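Local coordinates for molinate hydrolase (Gulosibacter molinativorax, PDB 4UB9), which hydrolyses the thiocarbamate pesticide molinate and is a zinc-binding member of the amidohydrolase family, at residues D45-V50 with L436-V441; D61-K66 with G442-V447; H99-I104 with W145-P150; G179-D184 with D202-M207. All coordinates share one frame; numbering follows the deposited sequence.

Interaction 1 (D45-V50 with L436-V441); sequences DGNGGV and LGSIDV
I439 N donates to D45 O at 2.8 Å, and S438 CB packs on the same carbonyl oxygen. Just behind this bond CB of D45 meets CB of I439 at 4.1 Å, a modest aliphatic touch between two side chains that then diverge. The D45 carboxylate serves its own loop. With CG held between the backbone N and the carbonyl carbon (chi1 64°), OD1 folds back over the turn and accepts N47 N at 3.1 Å from above the carboxylate plane, closing an Asx turn, a task for which the short acidic side chain is well suited. G46 within that turn has a positive phi of 98°, and a CB there would also press on G437 O, so glycine fits twice over. Facing this turn, S438 OG donates to the anti lone pair of D440 OD2 at 2.9 Å, and K443 NZ holds the same hydroxyl. With an alanine in place of D440, the S438 hydroxyl would probably lose its acceptor and one of the two bonds that fix its rotation. Outward, I439 packs on I89 and P91 of strand 88-95 and on I64 and V67 of strand 63-69, its side chain sitting between strands of two sheets.

Interaction 2 (D61-K66 with G442-V447); sequences DGRITK and GKLGDV
R63 and L444 form a single antiparallel beta bridge as a non-hydrogen-bonded pair, through which the loop ahead of strand 447-450 docks on strand 63-69, the outermost strand of its sheet within this chain. The bonds lie to each side of the pair: I64 N donates to K443 O at 2.9 Å, and G445 N to G62 O at 2.7 Å. G442 N, donating to I64 O, adds a third backbone bond. Three glycines suit the tight backbone: G62 and G442 have positive phi angles, and at G445, the centre of an inverse gamma turn, a CB would collide with G62 O.

The side chains close over this frame. The R63 chain bends at chi2 (86°) and then runs straight through chi3, which lays its guanidinium across L444. There CD2 of the leucine sits 3.8 Å above the guanidinium plane, over its centre, so a greasy branch covers a face that makes no hydrogen bonds, while NH2 keeps a salt bridge to E435. L444 has CG beside its backbone N (chi1 -70°), which brings the isobutyl group back against the guanidinium although its CB points away. I64 serves the buried side, against I59 and I439, where a branched aliphatic chain belongs. K443 extends away from the strand to F433, donating to its carbonyl oxygen and making a cation-pi contact with its ring. With CG1 beside the backbone N (chi1 -64°), I64 brings that atom to 4.0 Å from G445 CA, and its CD1 ends 3.6 Å from L444 O.

Interaction 3 (H99-I104 with W145-P150); sequences HLLDGI and WNALEP
H99 turns the edge of its imidazole to W145, with CD2 3.0 Å from W145 O and 3.4 Å from W145 CB; the two side chains cross at about a right angle. This end of the contact is tight. CZ3 of the indole reaches G103 CA at 3.6 Å, where any CB would clash, so glycine suits, and the indole also stacks with F208. Beside it N146 crosses L101: OD1 lies 3.4 Å from L101 CG, while the same oxygen accepts A147 N in the amide plane, on a lone pair. CG of N146 is turned away from its backbone N (chi1 -153°), which swings the amide across to L101.

Toward helix 148-159 the packing thins. L101 CD1 and A147 CB are 4.4 Å apart, and beyond them E149 is exposed, its carboxylate bonded to N493 of the second subunit. The segments come after parallel strands 88-95 and 138-143, as in the family's TIM barrel, and the H99 side chain is about 6 Å from the zinc ion. Direct contact is packing, carbon on carbon or on W145 O and N146 OD1; the polar link is D143, accepting from L100 N, W145 N and N146 ND2, so one carboxylate ties both loops.

Interaction 4 (G179-D184 with D202-M207); sequences GPFTGD and DRMDAM
The F181 ring presents its edge to the helix: M204 CB lies in the ring plane, 3.6 Å from CE2, and the two side chains run alongside each other in the same direction. The other flat group, the D205 carboxylate, is inclined 33° to that ring and crosses it obliquely. Its OD1 offers the syn lone pair to F181 N at 2.8 Å, with an N-H...O angle of 160°. The same oxygen lies 3.3 Å from P180 CD, and P180 N has no hydrogen to give it, so the amide of F181 is the donor it finds in this turn. Holding CG beside the backbone N (chi1 -77°) carries the D205 carboxylate out from the helix into the loop.

That loop is a type I beta turn from G179 to T182, with P180 at its second position, where the proline phi of -67° fits naturally. G179 has to be small, because a CB would run into D205 OD1. D205 thus brings a carboxylate of helix 198-209 to the middle of the turn. R193 completes the clasp, its NH2 making a salt bridge to D205 OD2 and its NE bonding F181 O. A leucine in place of D205 is likely to leave F181 N without its acceptor and R193 without one of its acidic mates. M204 bends at chi2 and chi3, so that beyond CG the chain leads away from the turn, toward L115 and Y122; a flexible thioether suits such a winding path. At the start of the turn, G179 N bonds E209 OE2 on the same helix.

Interactions 1 and 2 are partly buried neighbours, about 12 Å between centres, joining the loop after strand 41-43, and strand 63-69 of another sheet, to the chain leading into strand 447-450; D440 O packs on I64 CB where they meet. Interactions 3 and 4 are buried, equally close, and lie on the far side of the chain centre from interaction 1; A147 CB packs on M207 O, and W145 CZ2 approaches P180 CD. The chemistry follows the place. Backbone bonds and glycine turns dominate the first pair, away from the metal. Interaction 3, closest to the zinc, relies on aromatic and amide packing, whereas interaction 4 secures a turn to a helix through a side-chain carboxylate.

Interaction 1 (D45-V50 with L436-V441)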
loop_
_atom_site.group_PDB
_atom_site.type_symbol
_atom_site.label_atom_id
_atom_site.label_comp_id
_atom_site.label_asym_id
_atom_site.label_seq_id
_atom_site.Cartn_x
_atom_site.Cartn_y
_atom_site.Cartn_z
ATOM N N ASP A 45 -51.422 14.615 -5.472
ATOM C CA ASP A 45 -51.643 13.246 -6.024
ATOM C C ASP A 45 -50.489 12.663 -6.863
ATOM O O ASP A 45 -50.510 11.492 -7.236
ATOM C CB ASP A 45 -52.956 13.184 -6.836
ATOM C CG ASP A 45 -52.946 14.076 -8.070
ATOM O OD1 ASP A 45 -52.054 14.963 -8.226
ATOM O OD2 ASP A 45 -53.844 13.896 -8.889
ATOM N N GLY A 46 -49.535 13.513 -7.204
ATOM C CA GLY A 46 -48.384 13.121 -8.029
ATOM C C GLY A 46 -48.502 13.449 -9.519
ATOM O O GLY A 46 -47.553 13.241 -10.282
ATOM N N ASN A 47 -49.643 13.982 -9.934
ATOM C CA ASN A 47 -49.839 14.385 -11.338
ATOM C C ASN A 47 -49.468 15.831 -11.590
ATOM O O ASN A 47 -49.508 16.290 -12.719
ATOM C CB ASN A 47 -51.251 14.115 -11.751
ATOM C CG ASN A 47 -51.578 12.635 -11.711
ATOM O OD1 ASN A 47 -52.431 12.177 -10.950
ATOM N ND2 ASN A 47 -50.880 11.874 -12.508
ATOM N N GLY A 48 -49.076 16.535 -10.534
ATOM C CA GLY A 48 -48.463 17.866 -10.679
ATOM C C GLY A 48 -49.364 19.079 -10.568
ATOM O O GLY A 48 -48.923 20.211 -10.699
ATOM N N GLY A 49 -50.645 18.812 -10.416
ATOM C CA GLY A 49 -51.626 19.863 -10.421
ATOM C C GLY A 49 -51.636 20.567 -9.084
ATOM O O GLY A 49 -51.007 20.141 -8.165
ATOM N N VAL A 50 -52.363 21.673 -9.019
ATOM C CA VAL A 50 -52.687 22.356 -7.755
ATOM C C VAL A 50 -53.278 21.345 -6.741
ATOM O O VAL A 50 -54.126 20.502 -7.097
ATOM C CB VAL A 50 -53.636 23.574 -7.981
ATOM C CG1 VAL A 50 -54.946 23.117 -8.603
ATOM C CG2 VAL A 50 -53.927 24.306 -6.684
ATOM N N LEU A 436 -48.247 2.380 -9.854
ATOM C CA LEU A 436 -47.821 3.138 -8.692
ATOM C C LEU A 436 -47.224 4.474 -9.067
ATOM O O LEU A 436 -47.070 4.785 -10.239
ATOM C CB LEU A 436 -46.833 2.318 -7.846
ATOM C CG LEU A 436 -45.524 1.895 -8.556
ATOM C CD1 LEU A 436 -44.406 2.873 -8.249
ATOM C CD2 LEU A 436 -45.130 0.498 -8.172
ATOM N N GLY A 437 -46.990 5.291 -8.046
ATOM C CA GLY A 437 -46.347 6.600 -8.216
ATOM C C GLY A 437 -47.292 7.782 -8.256
ATOM O O GLY A 437 -46.865 8.931 -8.347
ATOM N N SER A 438 -48.581 7.496 -8.234
ATOM C CA SER A 438 -49.589 8.545 -8.064
ATOM C C SER A 438 -50.846 7.994 -7.411
ATOM O O SER A 438 -51.158 6.797 -7.491
ATOM C CB SER A 438 -49.965 9.223 -9.399
ATOM O OG SER A 438 -50.691 8.322 -10.246
ATOM N N ILE A 439 -51.599 8.927 -6.856
ATOM C CA ILE A 439 -52.908 8.624 -6.320
ATOM C C ILE A 439 -53.993 8.794 -7.387
ATOM O O ILE A 439 -54.347 9.903 -7.785
ATOM C CB ILE A 439 -53.194 9.501 -5.110
ATOM C CG1 ILE A 439 -52.221 9.090 -3.998
ATOM C CG2 ILE A 439 -54.635 9.298 -4.665
ATOM C CD1 ILE A 439 -52.229 9.983 -2.777
ATOM N N ASP A 440 -54.458 7.664 -7.883
ATOM C CA ASP A 440 -55.344 7.594 -9.055
ATOM C C ASP A 440 -56.084 6.288 -8.977
ATOM O O ASP A 440 -55.523 5.265 -8.581
ATOM C CB ASP A 440 -54.574 7.608 -10.396
ATOM C CG ASP A 440 -54.340 9.022 -10.946
ATOM O OD1 ASP A 440 -55.337 9.722 -11.209
ATOM O OD2 ASP A 440 -53.167 9.458 -11.103
ATOM N N VAL A 441 -57.348 6.342 -9.352
ATOM C CA VAL A 441 -58.217 5.197 -9.235
ATOM C C VAL A 441 -57.608 4.082 -10.045
ATOM O O VAL A 441 -57.187 4.296 -11.157
ATOM C CB VAL A 441 -59.656 5.523 -9.727
ATOM C CG1 VAL A 441 -60.508 4.258 -9.803
ATOM C CG2 VAL A 441 -60.302 6.546 -8.793
#

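Interaction 2 (D61-K66 with G442-V447)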
loop_
_atom_site.group_PDB
_atom_site.type_symbol
_atom_site.label_atom_id
_atom_site.label_comp_id
_atom_site.label_asym_id
_atom_site.label_seq_id
_atom_site.Cartn_x
_atom_site.Cartn_y
_atom_site.Cartn_z
ATOM N N ASP A 61 -59.073 -3.569 -0.881
ATOM C CA ASP A 61 -58.275 -4.736 -1.258
ATOM C C ASP A 61 -56.970 -4.384 -1.985
ATOM O O ASP A 61 -56.629 -4.967 -3.014
ATOM C CB ASP A 61 -59.123 -5.695 -2.097
ATOM C CG ASP A 61 -60.204 -6.382 -1.268
ATOM O OD1 ASP A 61 -60.321 -6.081 -0.070
ATOM O OD2 ASP A 61 -60.932 -7.225 -1.803
ATOM N N GLY A 62 -56.273 -3.394 -1.443
ATOM C CA GLY A 62 -54.975 -2.981 -1.970
ATOM C C GLY A 62 -54.985 -1.964 -3.095
ATOM O O GLY A 62 -53.996 -1.317 -3.335
ATOM N N ARG A 63 -56.130 -1.791 -3.745
ATOM C CA ARG A 63 -56.276 -0.876 -4.887
ATOM C C ARG A 63 -57.132 0.354 -4.585
ATOM O O ARG A 63 -58.176 0.261 -3.915
ATOM C CB ARG A 63 -56.875 -1.597 -6.091
ATOM C CG ARG A 63 -55.875 -1.940 -7.190
ATOM C CD ARG A 63 -55.163 -3.266 -6.934
ATOM N NE ARG A 63 -54.137 -3.722 -7.902
ATOM C CZ ARG A 63 -53.458 -2.994 -8.802
ATOM N NH1 ARG A 63 -53.642 -1.690 -8.988
ATOM N NH2 ARG A 63 -52.558 -3.591 -9.553
ATOM N N ILE A 64 -56.677 1.507 -5.081
ATOM C CA ILE A 64 -57.421 2.744 -4.964
ATOM C C ILE A 64 -58.686 2.599 -5.789
ATOM O O ILE A 64 -58.624 2.354 -6.997
ATOM C CB ILE A 64 -56.627 3.974 -5.443
ATOM C CG1 ILE A 64 -55.401 4.221 -4.568
ATOM C CG2 ILE A 64 -57.489 5.229 -5.387
ATOM C CD1 ILE A 64 -54.420 5.241 -5.113
ATOM N N THR A 65 -59.824 2.775 -5.130
ATOM C CA THR A 65 -61.154 2.726 -5.813
ATOM C C THR A 65 -61.833 4.086 -5.941
ATOM O O THR A 65 -62.598 4.293 -6.864
ATOM C CB THR A 65 -62.135 1.755 -5.121
ATOM O OG1 THR A 65 -62.275 2.124 -3.746
ATOM C CG2 THR A 65 -61.638 0.330 -5.220
ATOM N N LYS A 66 -61.527 5.009 -5.047
ATOM C CA LYS A 66 -62.142 6.312 -5.086
ATOM C C LYS A 66 -61.233 7.426 -4.634
ATOM O O LYS A 66 -60.546 7.311 -3.634
ATOM C CB LYS A 66 -63.376 6.307 -4.175
ATOM C CG LYS A 66 -64.692 6.104 -4.897
ATOM C CD LYS A 66 -65.750 5.443 -4.021
ATOM C CE LYS A 66 -67.131 5.619 -4.647
ATOM N NZ LYS A 66 -67.856 4.323 -4.706
ATOM N N GLY A 442 -57.589 2.886 -9.494
ATOM C CA GLY A 442 -57.050 1.707 -10.204
ATOM C C GLY A 442 -55.614 1.370 -9.832
ATOM O O GLY A 442 -55.212 0.229 -9.914
ATOM N N LYS A 443 -54.865 2.358 -9.378
ATOM C CA LYS A 443 -53.481 2.137 -8.930
ATOM C C LYS A 443 -53.382 1.533 -7.533
ATOM O O LYS A 443 -54.351 1.516 -6.785
ATOM C CB LYS A 443 -52.676 3.438 -8.998
ATOM C CG LYS A 443 -52.511 3.951 -10.426
ATOM C CD LYS A 443 -51.480 5.065 -10.524
ATOM C CE LYS A 443 -51.546 5.697 -11.890
ATOM N NZ LYS A 443 -50.347 6.519 -12.184
ATOM N N LEU A 444 -52.202 1.043 -7.186
ATOM C CA LEU A 444 -51.979 0.464 -5.853
ATOM C C LEU A 444 -52.173 1.483 -4.738
ATOM O O LEU A 444 -51.884 2.661 -4.894
ATOM C CB LEU A 444 -50.593 -0.137 -5.747
ATOM C CG LEU A 444 -50.377 -1.418 -6.565
ATOM C CD1 LEU A 444 -48.907 -1.618 -6.842
ATOM C CD2 LEU A 444 -50.945 -2.650 -5.863
ATOM N N GLY A 445 -52.643 1.000 -3.601
ATOM C CA GLY A 445 -52.985 1.841 -2.436
ATOM C C GLY A 445 -51.855 2.225 -1.505
ATOM O O GLY A 445 -51.864 1.937 -0.294
ATOM N N ASP A 446 -50.880 2.885 -2.088
ATOM C CA ASP A 446 -49.703 3.316 -1.371
ATOM C C ASP A 446 -49.828 4.780 -1.102
ATOM O O ASP A 446 -49.868 5.603 -2.030
ATOM C CB ASP A 446 -48.429 3.056 -2.197
ATOM C CG ASP A 446 -48.154 1.554 -2.453
ATOM O OD1 ASP A 446 -48.827 0.686 -1.855
ATOM O OD2 ASP A 446 -47.253 1.252 -3.285
ATOM N N VAL A 447 -49.801 5.158 0.164
ATOM C CA VAL A 447 -50.053 6.559 0.526
ATOM C C VAL A 447 -49.267 6.914 1.742
ATOM O O VAL A 447 -49.070 6.088 2.634
ATOM C CB VAL A 447 -51.533 6.760 0.887
ATOM C CG1 VAL A 447 -51.810 8.159 1.349
ATOM C CG2 VAL A 447 -52.416 6.426 -0.301
#

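Interaction 3 (H99-I104 with W145-P150)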
loop_
_atom_site.group_PDB
_atom_site.type_symbol
_atom_site.label_atom_id
_atom_site.label_comp_id
_atom_site.label_asym_id
_atom_site.label_seq_id
_atom_site.Cartn_x
_atom_site.Cartn_y
_atom_site.Cartn_z
ATOM N N HIS A 99 -29.338 0.717 -2.936
ATOM C CA HIS A 99 -28.607 -0.543 -2.821
ATOM C C HIS A 99 -28.880 -1.149 -1.451
ATOM O O HIS A 99 -28.402 -0.672 -0.416
ATOM C CB HIS A 99 -27.134 -0.319 -3.033
ATOM C CG HIS A 99 -26.826 0.277 -4.366
ATOM N ND1 HIS A 99 -26.232 1.509 -4.522
ATOM C CD2 HIS A 99 -27.046 -0.184 -5.615
ATOM C CE1 HIS A 99 -26.112 1.789 -5.807
ATOM N NE2 HIS A 99 -26.584 0.772 -6.492
ATOM N N LEU A 100 -29.636 -2.231 -1.472
ATOM C CA LEU A 100 -30.122 -2.876 -0.273
ATOM C C LEU A 100 -29.075 -3.770 0.429
ATOM O O LEU A 100 -29.250 -4.122 1.601
ATOM C CB LEU A 100 -31.403 -3.655 -0.578
ATOM C CG LEU A 100 -32.519 -2.710 -1.104
ATOM C CD1 LEU A 100 -33.757 -3.473 -1.533
ATOM C CD2 LEU A 100 -32.939 -1.648 -0.069
ATOM N N LEU A 101 -28.015 -4.144 -0.302
ATOM C CA LEU A 101 -26.708 -4.437 0.298
ATOM C C LEU A 101 -25.870 -3.215 -0.028
ATOM O O LEU A 101 -25.778 -2.816 -1.193
ATOM C CB LEU A 101 -26.064 -5.684 -0.292
ATOM C CG LEU A 101 -26.711 -7.035 0.039
ATOM C CD1 LEU A 101 -25.919 -8.201 -0.544
ATOM C CD2 LEU A 101 -26.822 -7.218 1.539
ATOM N N ASP A 102 -25.251 -2.616 0.980
ATOM C CA ASP A 102 -24.739 -1.234 0.872
ATOM C C ASP A 102 -23.485 -1.100 0.031
ATOM O O ASP A 102 -22.365 -1.239 0.493
ATOM C CB ASP A 102 -24.469 -0.651 2.265
ATOM C CG ASP A 102 -24.195 0.841 2.233
ATOM O OD1 ASP A 102 -23.851 1.406 1.154
ATOM O OD2 ASP A 102 -24.392 1.460 3.289
ATOM N N GLY A 103 -23.679 -0.752 -1.220
ATOM C CA GLY A 103 -22.577 -0.705 -2.176
ATOM C C GLY A 103 -21.657 0.482 -2.041
ATOM O O GLY A 103 -20.438 0.384 -2.317
ATOM N N ILE A 104 -22.217 1.620 -1.655
ATOM C CA ILE A 104 -21.398 2.840 -1.484
ATOM C C ILE A 104 -20.382 2.581 -0.395
ATOM O O ILE A 104 -19.205 2.908 -0.531
ATOM C CB ILE A 104 -22.252 4.080 -1.124
ATOM C CG1 ILE A 104 -23.002 4.532 -2.365
ATOM C CG2 ILE A 104 -21.400 5.210 -0.564
ATOM C CD1 ILE A 104 -22.166 5.261 -3.391
ATOM N N TRP A 145 -28.098 -2.220 -8.077
ATOM C CA TRP A 145 -26.915 -3.048 -7.919
ATOM C C TRP A 145 -26.965 -3.807 -6.601
ATOM O O TRP A 145 -27.011 -3.231 -5.514
ATOM C CB TRP A 145 -25.598 -2.262 -7.953
ATOM C CG TRP A 145 -24.364 -3.184 -7.823
ATOM C CD1 TRP A 145 -23.806 -3.935 -8.807
ATOM C CD2 TRP A 145 -23.610 -3.449 -6.657
ATOM N NE1 TRP A 145 -22.743 -4.640 -8.332
ATOM C CE2 TRP A 145 -22.586 -4.343 -7.013
ATOM C CE3 TRP A 145 -23.681 -2.998 -5.349
ATOM C CZ2 TRP A 145 -21.645 -4.801 -6.107
ATOM C CZ3 TRP A 145 -22.760 -3.450 -4.448
ATOM C CH2 TRP A 145 -21.755 -4.353 -4.828
ATOM N N ASN A 146 -26.930 -5.113 -6.729
ATOM C CA ASN A 146 -27.064 -5.996 -5.610
ATOM C C ASN A 146 -26.683 -7.381 -6.074
ATOM O O ASN A 146 -26.453 -7.592 -7.264
ATOM C CB ASN A 146 -28.501 -5.984 -5.114
ATOM C CG ASN A 146 -28.612 -6.313 -3.635
ATOM O OD1 ASN A 146 -27.918 -7.191 -3.117
ATOM N ND2 ASN A 146 -29.491 -5.604 -2.948
ATOM N N ALA A 147 -26.641 -8.316 -5.136
ATOM C CA ALA A 147 -26.445 -9.728 -5.455
ATOM C C ALA A 147 -27.763 -10.386 -5.826
ATOM O O ALA A 147 -28.725 -10.374 -5.054
ATOM C CB ALA A 147 -25.827 -10.454 -4.300
ATOM N N LEU A 148 -27.778 -11.001 -7.006
ATOM C CA LEU A 148 -28.986 -11.529 -7.576
ATOM C C LEU A 148 -29.736 -12.483 -6.671
ATOM O O LEU A 148 -30.933 -12.348 -6.479
ATOM C CB LEU A 148 -28.701 -12.197 -8.920
ATOM C CG LEU A 148 -29.943 -12.648 -9.703
ATOM C CD1 LEU A 148 -30.898 -11.505 -10.039
ATOM C CD2 LEU A 148 -29.504 -13.317 -10.980
ATOM N N GLU A 149 -29.058 -13.491 -6.159
ATOM C CA GLU A 149 -29.731 -14.509 -5.365
ATOM C C GLU A 149 -30.516 -13.915 -4.163
ATOM O O GLU A 149 -31.716 -14.131 -4.060
ATOM C CB GLU A 149 -28.748 -15.627 -4.951
ATOM C CG GLU A 149 -29.339 -16.729 -4.062
ATOM C CD GLU A 149 -28.274 -17.685 -3.491
ATOM O OE1 GLU A 149 -27.664 -18.422 -4.285
ATOM O OE2 GLU A 149 -28.046 -17.715 -2.262
ATOM N N PRO A 150 -29.857 -13.178 -3.269
ATOM C CA PRO A 150 -30.596 -12.724 -2.085
ATOM C C PRO A 150 -31.598 -11.631 -2.376
ATOM O O PRO A 150 -32.601 -11.558 -1.698
ATOM C CB PRO A 150 -29.508 -12.187 -1.164
ATOM C CG PRO A 150 -28.322 -11.965 -2.021
ATOM C CD PRO A 150 -28.412 -12.942 -3.141
#

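Interaction 4 (G179-D184 with D202-M207)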
loop_
_atom_site.group_PDB
_atom_site.type_symbol
_atom_site.label_atom_id
_atom_site.label_comp_id
_atom_site.label_asym_id
_atom_site.label_seq_id
_atom_site.Cartn_x
_atom_site.Cartn_y
_atom_site.Cartn_z
ATOM N N GLY A 179 -17.060 -7.172 -9.126
ATOM C CA GLY A 179 -17.652 -7.298 -7.806
ATOM C C GLY A 179 -16.866 -6.472 -6.800
ATOM O O GLY A 179 -15.885 -5.804 -7.149
ATOM N N PRO A 180 -17.291 -6.520 -5.545
ATOM C CA PRO A 180 -16.754 -5.637 -4.483
ATOM C C PRO A 180 -15.313 -5.885 -4.111
ATOM O O PRO A 180 -14.718 -5.036 -3.463
ATOM C CB PRO A 180 -17.664 -5.907 -3.287
ATOM C CG PRO A 180 -18.271 -7.261 -3.571
ATOM C CD PRO A 180 -18.400 -7.354 -5.061
ATOM N N PHE A 181 -14.718 -6.997 -4.521
ATOM C CA PHE A 181 -13.277 -7.214 -4.200
ATOM C C PHE A 181 -12.402 -7.177 -5.464
ATOM O O PHE A 181 -11.359 -7.755 -5.561
ATOM C CB PHE A 181 -13.111 -8.427 -3.344
ATOM C CG PHE A 181 -13.896 -8.310 -2.087
ATOM C CD1 PHE A 181 -13.584 -7.312 -1.182
ATOM C CD2 PHE A 181 -15.025 -9.096 -1.859
ATOM C CE1 PHE A 181 -14.355 -7.139 -0.044
ATOM C CE2 PHE A 181 -15.782 -8.912 -0.736
ATOM C CZ PHE A 181 -15.439 -7.938 0.174
ATOM N N THR A 182 -12.822 -6.290 -6.319
ATOM C CA THR A 182 -12.307 -6.082 -7.647
ATOM C C THR A 182 -11.764 -4.640 -7.691
ATOM O O THR A 182 -11.942 -3.871 -6.770
ATOM C CB THR A 182 -13.533 -6.263 -8.552
ATOM O OG1 THR A 182 -13.496 -7.546 -9.144
ATOM C CG2 THR A 182 -13.684 -5.229 -9.505
ATOM N N GLY A 183 -11.113 -4.280 -8.772
ATOM C CA GLY A 183 -10.616 -2.913 -8.971
ATOM C C GLY A 183 -11.677 -1.841 -8.942
ATOM O O GLY A 183 -11.412 -0.661 -8.619
ATOM N N ASP A 184 -12.853 -2.234 -9.363
ATOM C CA ASP A 184 -14.015 -1.361 -9.314
ATOM C C ASP A 184 -14.407 -0.807 -7.911
ATOM O O ASP A 184 -15.149 0.159 -7.822
ATOM C CB ASP A 184 -15.189 -2.057 -9.957
ATOM C CG ASP A 184 -15.014 -2.213 -11.461
ATOM O OD1 ASP A 184 -14.672 -1.256 -12.127
ATOM O OD2 ASP A 184 -15.261 -3.279 -11.989
ATOM N N ASP A 202 -13.419 -14.316 -3.615
ATOM C CA ASP A 202 -13.960 -14.896 -4.860
ATOM C C ASP A 202 -15.412 -15.259 -4.719
ATOM O O ASP A 202 -16.220 -15.100 -5.628
ATOM C CB ASP A 202 -13.154 -16.147 -5.310
ATOM C CG ASP A 202 -11.792 -15.804 -5.852
ATOM O OD1 ASP A 202 -11.493 -14.619 -6.126
ATOM O OD2 ASP A 202 -10.957 -16.716 -5.983
ATOM N N ARG A 203 -15.755 -15.806 -3.581
ATOM C CA ARG A 203 -17.159 -16.222 -3.361
ATOM C C ARG A 203 -18.090 -15.000 -3.369
ATOM O O ARG A 203 -19.186 -15.041 -3.900
ATOM C CB ARG A 203 -17.277 -17.016 -2.046
ATOM C CG ARG A 203 -18.703 -17.489 -1.740
ATOM C CD ARG A 203 -18.731 -18.539 -0.679
ATOM N NE ARG A 203 -18.469 -18.005 0.663
ATOM C CZ ARG A 203 -17.386 -18.251 1.408
ATOM N NH1 ARG A 203 -16.347 -18.933 0.940
ATOM N NH2 ARG A 203 -17.307 -17.757 2.641
ATOM N N MET A 204 -17.610 -13.900 -2.809
ATOM C CA MET A 204 -18.398 -12.668 -2.773
ATOM C C MET A 204 -18.484 -12.030 -4.141
ATOM O O MET A 204 -19.566 -11.616 -4.584
ATOM C CB MET A 204 -17.809 -11.651 -1.792
ATOM C CG MET A 204 -17.870 -12.065 -0.333
ATOM S SD MET A 204 -19.549 -12.274 0.315
ATOM C CE MET A 204 -19.810 -14.033 0.133
ATOM N N ASP A 205 -17.356 -11.928 -4.823
ATOM C CA ASP A 205 -17.407 -11.410 -6.198
ATOM C C ASP A 205 -18.385 -12.218 -7.070
ATOM O O ASP A 205 -19.130 -11.652 -7.881
ATOM C CB ASP A 205 -16.019 -11.400 -6.833
ATOM C CG ASP A 205 -15.170 -10.209 -6.313
ATOM O OD1 ASP A 205 -15.762 -9.292 -5.682
ATOM O OD2 ASP A 205 -13.937 -10.174 -6.549
ATOM N N ALA A 206 -18.371 -13.541 -6.928
ATOM C CA ALA A 206 -19.249 -14.391 -7.777
ATOM C C ALA A 206 -20.721 -14.167 -7.495
ATOM O O ALA A 206 -21.537 -14.124 -8.412
ATOM C CB ALA A 206 -18.910 -15.845 -7.605
ATOM N N MET A 207 -21.083 -13.944 -6.249
ATOM C CA MET A 207 -22.520 -13.709 -5.980
ATOM C C MET A 207 -23.021 -12.318 -6.439
ATOM O O MET A 207 -24.211 -12.139 -6.698
ATOM C CB MET A 207 -22.907 -14.018 -4.533
ATOM C CG MET A 207 -22.578 -12.973 -3.499
ATOM S SD MET A 207 -23.490 -13.268 -1.954
ATOM C CE MET A 207 -23.019 -11.698 -1.195
#